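Local coordinates for protein diacylglycerol O-acyltransferase (Marinobacter hydrocarbonoclasticus, PDB 6CHJ) that probably transfers acyl groups from acyl-CoA to alcohol acceptors, making wax esters and triacylglycerols as a member of the long-chain O-acyltransferase family, at residues E103-V117 with F128-D140. Numbering follows the deposited sequence.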
loop_
_atom_site.group_PDB
_atom_site.type_symbol
_atom_site.label_atom_id
_atom_site.label_comp_id
_atom_site.label_asym_id
_atom_site.label_seq_id
_atom_site.Cartn_x
_atom_site.Cartn_y
_atom_site.Cartn_z
ATOM N N GLU B 103 -0.004 6.705 0.079
ATOM C CA GLU B 103 -1.143 5.883 0.459
ATOM C C GLU B 103 -2.050 5.579 -0.742
ATOM O O GLU B 103 -2.589 4.473 -0.846
ATOM C CB GLU B 103 -1.916 6.563 1.590
ATOM C CG GLU B 103 -2.867 5.631 2.303
ATOM C CD GLU B 103 -2.184 4.350 2.808
ATOM O OE1 GLU B 103 -1.095 4.451 3.412
ATOM O OE2 GLU B 103 -2.744 3.245 2.586
ATOM N N HIS B 104 -2.203 6.529 -1.680
ATOM C CA HIS B 104 -3.055 6.309 -2.848
ATOM C C HIS B 104 -2.459 5.280 -3.821
ATOM O O HIS B 104 -3.212 4.642 -4.563
ATOM C CB HIS B 104 -3.304 7.645 -3.567
ATOM C CG HIS B 104 -4.500 7.630 -4.465
ATOM N ND1 HIS B 104 -5.791 7.665 -3.982
ATOM C CD2 HIS B 104 -4.601 7.550 -5.816
ATOM C CE1 HIS B 104 -6.640 7.604 -4.995
ATOM N NE2 HIS B 104 -5.944 7.551 -6.119
ATOM N N SER B 105 -1.126 5.113 -3.841
ATOM C CA SER B 105 -0.476 4.070 -4.642
ATOM C C SER B 105 -0.922 2.646 -4.288
ATOM O O SER B 105 -0.854 1.761 -5.140
ATOM C CB SER B 105 1.035 4.136 -4.453
ATOM O OG SER B 105 1.531 5.422 -4.734
ATOM N N HIS B 106 -1.304 2.381 -3.038
ATOM C CA HIS B 106 -1.415 1.003 -2.564
ATOM C C HIS B 106 -2.737 0.367 -2.969
ATOM O O HIS B 106 -3.813 0.915 -2.689
ATOM C CB HIS B 106 -1.286 0.949 -1.041
ATOM C CG HIS B 106 -0.023 1.556 -0.526
ATOM N ND1 HIS B 106 1.202 1.353 -1.129
ATOM C CD2 HIS B 106 0.202 2.393 0.516
ATOM C CE1 HIS B 106 2.127 2.025 -0.470
ATOM N NE2 HIS B 106 1.546 2.671 0.526
ATOM N N LEU B 107 -2.637 -0.802 -3.609
ATOM C CA LEU B 107 -3.779 -1.685 -3.833
ATOM C C LEU B 107 -4.550 -1.946 -2.550
ATOM O O LEU B 107 -3.964 -2.156 -1.483
ATOM C CB LEU B 107 -3.302 -3.027 -4.385
ATOM C CG LEU B 107 -2.991 -3.124 -5.872
ATOM C CD1 LEU B 107 -2.669 -4.566 -6.204
ATOM C CD2 LEU B 107 -4.129 -2.581 -6.759
ATOM N N MET B 108 -5.870 -1.965 -2.657
ATOM C CA MET B 108 -6.684 -2.346 -1.518
ATOM C C MET B 108 -6.881 -3.856 -1.503
ATOM O O MET B 108 -6.818 -4.522 -2.531
ATOM C CB MET B 108 -8.044 -1.653 -1.545
ATOM C CG MET B 108 -8.000 -0.233 -1.967
ATOM S SD MET B 108 -9.559 0.623 -1.738
ATOM C CE MET B 108 -9.634 0.561 0.067
ATOM N N ASP B 109 -7.152 -4.381 -0.314
ATOM C CA ASP B 109 -7.371 -5.811 -0.114
ATOM C C ASP B 109 -8.788 -6.187 -0.536
ATOM O O ASP B 109 -9.762 -5.667 0.018
ATOM C CB ASP B 109 -7.142 -6.131 1.359
ATOM C CG ASP B 109 -7.219 -7.605 1.669
ATOM O OD1 ASP B 109 -7.190 -8.472 0.753
ATOM O OD2 ASP B 109 -7.286 -7.883 2.877
ATOM N N ARG B 110 -8.916 -7.104 -1.495
ATOM C CA ARG B 110 -10.248 -7.438 -2.001
ATOM C C ARG B 110 -11.057 -8.313 -1.050
ATOM O O ARG B 110 -12.277 -8.423 -1.220
ATOM C CB ARG B 110 -10.140 -8.127 -3.358
ATOM C CG ARG B 110 -10.241 -7.151 -4.512
ATOM C CD ARG B 110 -10.203 -7.847 -5.851
ATOM N NE ARG B 110 -9.867 -6.872 -6.871
ATOM C CZ ARG B 110 -9.766 -7.122 -8.167
ATOM N NH1 ARG B 110 -9.971 -8.351 -8.637
ATOM N NH2 ARG B 110 -9.469 -6.120 -8.993
ATOM N N GLU B 111 -10.418 -8.930 -0.058
ATOM C CA GLU B 111 -11.108 -9.828 0.853
ATOM C C GLU B 111 -11.863 -9.098 1.968
ATOM O O GLU B 111 -12.584 -9.750 2.737
ATOM C CB GLU B 111 -10.106 -10.828 1.437
ATOM C CG GLU B 111 -9.682 -11.940 0.451
ATOM C CD GLU B 111 -10.412 -13.265 0.698
ATOM O OE1 GLU B 111 -9.784 -14.231 1.193
ATOM O OE2 GLU B 111 -11.624 -13.338 0.404
ATOM N N ARG B 112 -11.736 -7.780 2.073
ATOM C CA ARG B 112 -12.501 -6.985 3.019
ATOM C C ARG B 112 -13.208 -5.864 2.284
ATOM O O ARG B 112 -12.830 -5.518 1.160
ATOM C CB ARG B 112 -11.595 -6.412 4.111
ATOM C CG ARG B 112 -10.568 -7.402 4.570
ATOM C CD ARG B 112 -9.773 -6.807 5.675
ATOM N NE ARG B 112 -10.344 -7.197 6.956
ATOM C CZ ARG B 112 -9.646 -7.761 7.929
ATOM N NH1 ARG B 112 -8.348 -7.991 7.773
ATOM N NH2 ARG B 112 -10.250 -8.088 9.056
ATOM N N PRO B 113 -14.268 -5.303 2.868
ATOM C CA PRO B 113 -14.895 -4.119 2.267
ATOM C C PRO B 113 -13.828 -3.095 1.919
ATOM O O PRO B 113 -12.889 -2.864 2.684
ATOM C CB PRO B 113 -15.845 -3.614 3.363
ATOM C CG PRO B 113 -15.482 -4.406 4.598
ATOM C CD PRO B 113 -14.925 -5.690 4.125
ATOM N N MET B 114 -13.931 -2.526 0.729
ATOM C CA MET B 114 -12.786 -1.848 0.141
ATOM C C MET B 114 -12.855 -0.343 0.403
ATOM O O MET B 114 -13.012 0.485 -0.498
ATOM C CB MET B 114 -12.698 -2.185 -1.337
ATOM C CG MET B 114 -12.643 -3.693 -1.571
ATOM S SD MET B 114 -12.237 -4.156 -3.262
ATOM C CE MET B 114 -13.826 -4.771 -3.858
ATOM N N TRP B 115 -12.687 0.008 1.678
ATOM C CA TRP B 115 -12.593 1.411 2.039
ATOM C C TRP B 115 -11.569 1.574 3.151
ATOM O O TRP B 115 -11.351 0.663 3.946
ATOM C CB TRP B 115 -13.944 1.975 2.465
ATOM C CG TRP B 115 -14.532 1.318 3.671
ATOM C CD1 TRP B 115 -15.357 0.229 3.691
ATOM C CD2 TRP B 115 -14.361 1.718 5.036
ATOM N NE1 TRP B 115 -15.702 -0.079 4.982
ATOM C CE2 TRP B 115 -15.105 0.821 5.829
ATOM C CE3 TRP B 115 -13.647 2.740 5.667
ATOM C CZ2 TRP B 115 -15.159 0.921 7.221
ATOM C CZ3 TRP B 115 -13.705 2.843 7.049
ATOM C CH2 TRP B 115 -14.458 1.942 7.807
ATOM N N GLU B 116 -10.917 2.731 3.173
ATOM C CA GLU B 116 -10.061 3.121 4.283
ATOM C C GLU B 116 -10.320 4.584 4.594
ATOM O O GLU B 116 -10.552 5.384 3.679
ATOM C CB GLU B 116 -8.582 2.935 3.964
ATOM C CG GLU B 116 -8.151 1.502 3.752
ATOM C CD GLU B 116 -6.842 1.387 2.986
ATOM O OE1 GLU B 116 -6.033 2.346 2.985
ATOM O OE2 GLU B 116 -6.628 0.327 2.362
ATOM N N VAL B 117 -10.276 4.931 5.877
ATOM C CA VAL B 117 -10.219 6.321 6.317
ATOM C C VAL B 117 -8.922 6.517 7.094
ATOM O O VAL B 117 -8.626 5.759 8.027
ATOM C CB VAL B 117 -11.429 6.708 7.186
ATOM C CG1 VAL B 117 -11.355 8.174 7.550
ATOM C CG2 VAL B 117 -12.734 6.369 6.489
ATOM N N PHE B 128 -5.956 19.219 11.041
ATOM C CA PHE B 128 -5.820 17.794 10.797
ATOM C C PHE B 128 -6.439 17.462 9.437
ATOM O O PHE B 128 -7.053 18.318 8.789
ATOM C CB PHE B 128 -6.448 16.982 11.933
ATOM C CG PHE B 128 -7.937 17.100 12.027
ATOM C CD1 PHE B 128 -8.748 16.081 11.553
ATOM C CD2 PHE B 128 -8.521 18.196 12.631
ATOM C CE1 PHE B 128 -10.119 16.162 11.634
ATOM C CE2 PHE B 128 -9.898 18.290 12.729
ATOM C CZ PHE B 128 -10.699 17.263 12.231
ATOM N N ALA B 129 -6.277 16.203 9.002
ATOM C CA ALA B 129 -6.711 15.797 7.669
ATOM C C ALA B 129 -7.415 14.446 7.705
ATOM O O ALA B 129 -7.123 13.588 8.540
ATOM C CB ALA B 129 -5.538 15.723 6.677
ATOM N N LEU B 130 -8.350 14.261 6.781
ATOM C CA LEU B 130 -8.924 12.950 6.511
ATOM C C LEU B 130 -8.555 12.575 5.086
ATOM O O LEU B 130 -8.887 13.311 4.147
ATOM C CB LEU B 130 -10.444 12.928 6.678
ATOM C CG LEU B 130 -11.090 12.716 8.038
ATOM C CD1 LEU B 130 -12.520 12.261 7.811
ATOM C CD2 LEU B 130 -10.307 11.733 8.947
ATOM N N TYR B 131 -7.879 11.438 4.926
ATOM C CA TYR B 131 -7.695 10.830 3.616
ATOM C C TYR B 131 -8.533 9.569 3.551
ATOM O O TYR B 131 -8.253 8.601 4.268
ATOM C CB TYR B 131 -6.235 10.514 3.307
ATOM C CG TYR B 131 -6.133 9.634 2.066
ATOM C CD1 TYR B 131 -6.360 10.161 0.780
ATOM C CD2 TYR B 131 -5.877 8.275 2.189
ATOM C CE1 TYR B 131 -6.301 9.355 -0.344
ATOM C CE2 TYR B 131 -5.826 7.451 1.078
ATOM C CZ TYR B 131 -6.031 7.989 -0.185
ATOM O OH TYR B 131 -5.949 7.134 -1.243
ATOM N N THR B 132 -9.520 9.567 2.656
ATOM C CA THR B 132 -10.457 8.467 2.480
ATOM C C THR B 132 -10.218 7.793 1.138
ATOM O O THR B 132 -10.036 8.467 0.128
ATOM C CB THR B 132 -11.898 8.975 2.559
ATOM O OG1 THR B 132 -12.071 9.683 3.790
ATOM C CG2 THR B 132 -12.896 7.835 2.497
ATOM N N LYS B 133 -10.234 6.462 1.128
ATOM C CA LYS B 133 -9.936 5.666 -0.061
ATOM C C LYS B 133 -11.062 4.659 -0.223
ATOM O O LYS B 133 -11.299 3.856 0.686
ATOM C CB LYS B 133 -8.583 4.946 0.097
ATOM C CG LYS B 133 -8.157 4.062 -1.066
ATOM C CD LYS B 133 -7.080 3.040 -0.698
ATOM C CE LYS B 133 -5.865 3.655 -0.006
ATOM N NZ LYS B 133 -4.609 3.053 -0.569
ATOM N N VAL B 134 -11.764 4.694 -1.357
ATOM C CA VAL B 134 -12.814 3.709 -1.625
ATOM C C VAL B 134 -12.643 3.156 -3.030
ATOM O O VAL B 134 -12.350 3.903 -3.969
ATOM C CB VAL B 134 -14.236 4.286 -1.453
ATOM C CG1 VAL B 134 -15.283 3.174 -1.618
ATOM C CG2 VAL B 134 -14.383 4.927 -0.087
ATOM N N HIS B 135 -12.856 1.851 -3.179
ATOM C CA HIS B 135 -12.747 1.236 -4.492
ATOM C C HIS B 135 -13.930 1.616 -5.383
ATOM O O HIS B 135 -15.083 1.613 -4.947
ATOM C CB HIS B 135 -12.653 -0.282 -4.366
ATOM C CG HIS B 135 -12.060 -0.936 -5.577
ATOM N ND1 HIS B 135 -12.817 -1.303 -6.667
ATOM C CD2 HIS B 135 -10.777 -1.236 -5.889
ATOM C CE1 HIS B 135 -12.030 -1.835 -7.586
ATOM N NE2 HIS B 135 -10.786 -1.798 -7.143
ATOM N N HIS B 136 -13.634 1.923 -6.652
ATOM C CA HIS B 136 -14.678 2.335 -7.594
ATOM C C HIS B 136 -15.732 1.244 -7.813
ATOM O O HIS B 136 -16.897 1.559 -8.083
ATOM C CB HIS B 136 -14.045 2.747 -8.931
ATOM C CG HIS B 136 -14.834 3.770 -9.695
ATOM N ND1 HIS B 136 -16.022 3.479 -10.334
ATOM C CD2 HIS B 136 -14.591 5.081 -9.938
ATOM C CE1 HIS B 136 -16.481 4.567 -10.926
ATOM N NE2 HIS B 136 -15.631 5.553 -10.703
ATOM N N SER B 137 -15.357 -0.032 -7.708
ATOM C CA SER B 137 -16.361 -1.098 -7.752
ATOM C C SER B 137 -17.406 -0.959 -6.655
ATOM O O SER B 137 -18.538 -1.417 -6.826
ATOM C CB SER B 137 -15.709 -2.466 -7.630
ATOM O OG SER B 137 -15.413 -2.966 -8.917
ATOM N N LEU B 138 -17.045 -0.351 -5.526
ATOM C CA LEU B 138 -17.949 -0.235 -4.391
ATOM C C LEU B 138 -18.663 1.110 -4.353
ATOM O O LEU B 138 -19.853 1.167 -4.035
ATOM C CB LEU B 138 -17.184 -0.456 -3.080
ATOM C CG LEU B 138 -18.079 -0.644 -1.857
ATOM C CD1 LEU B 138 -18.771 -2.003 -1.930
ATOM C CD2 LEU B 138 -17.286 -0.506 -0.561
ATOM N N VAL B 139 -17.960 2.199 -4.641
ATOM C CA VAL B 139 -18.555 3.530 -4.716
ATOM C C VAL B 139 -17.869 4.307 -5.835
ATOM O O VAL B 139 -16.640 4.442 -5.838
ATOM C CB VAL B 139 -18.432 4.291 -3.383
ATOM C CG1 VAL B 139 -18.958 5.710 -3.520
ATOM C CG2 VAL B 139 -19.159 3.552 -2.258
ATOM N N ASP B 140 -18.658 4.826 -6.779
ATOM C CA ASP B 140 -18.094 5.661 -7.837
ATOM C C ASP B 140 -17.521 6.950 -7.246
ATOM O O ASP B 140 -17.576 7.197 -6.036
ATOM C CB ASP B 140 -19.141 5.962 -8.907
ATOM C CG ASP B 140 -20.279 6.796 -8.378
ATOM O OD1 ASP B 140 -21.292 6.204 -7.938
ATOM O OD2 ASP B 140 -20.153 8.037 -8.373
#
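The ring of His135 carries the sulfur of Met114 over one face, SD lying 4.3 Å from the ring centroid and 26° off its normal, while NE2 bonds Glu15 OE1 and Ser137 N approaches ND1 tilted from the ring plane. Tyr131 meets the edge of His104 with the ring planes about at right angles: its OH is 2.8 Å from ND1, near the imidazole plane, and with NE2 bonded to Ser402 O the imidazole is fixed at both nitrogens. Tyr131 and His135 project from the same face of strand 127-135 as Lys133, in the antiparallel hairpin with strand 115-121; the strand leads into the HHxxxDG sequence (His135, His136, Asp140), probably the active-site motif. Glu116 N to Lys133 O and Lys133 N to Glu116 O, each 2.8 Å, tie the hairpin. Lys133 leaves with CG anti to N (chi1 179°), runs antiparallel to the Met108 side chain, and turns at chi3 and chi4 to place NZ on Glu103 O. NZ also sits 3.1 Å from His106 O, on a lone pair. Carboxylates of Glu103 and Glu116, the latter also bonded to His118, make only long salt bridges to this ammonium. Replacing Lys133 with a methionine would probably leave both carbonyls without this donor and the two acids without their shared countercharge.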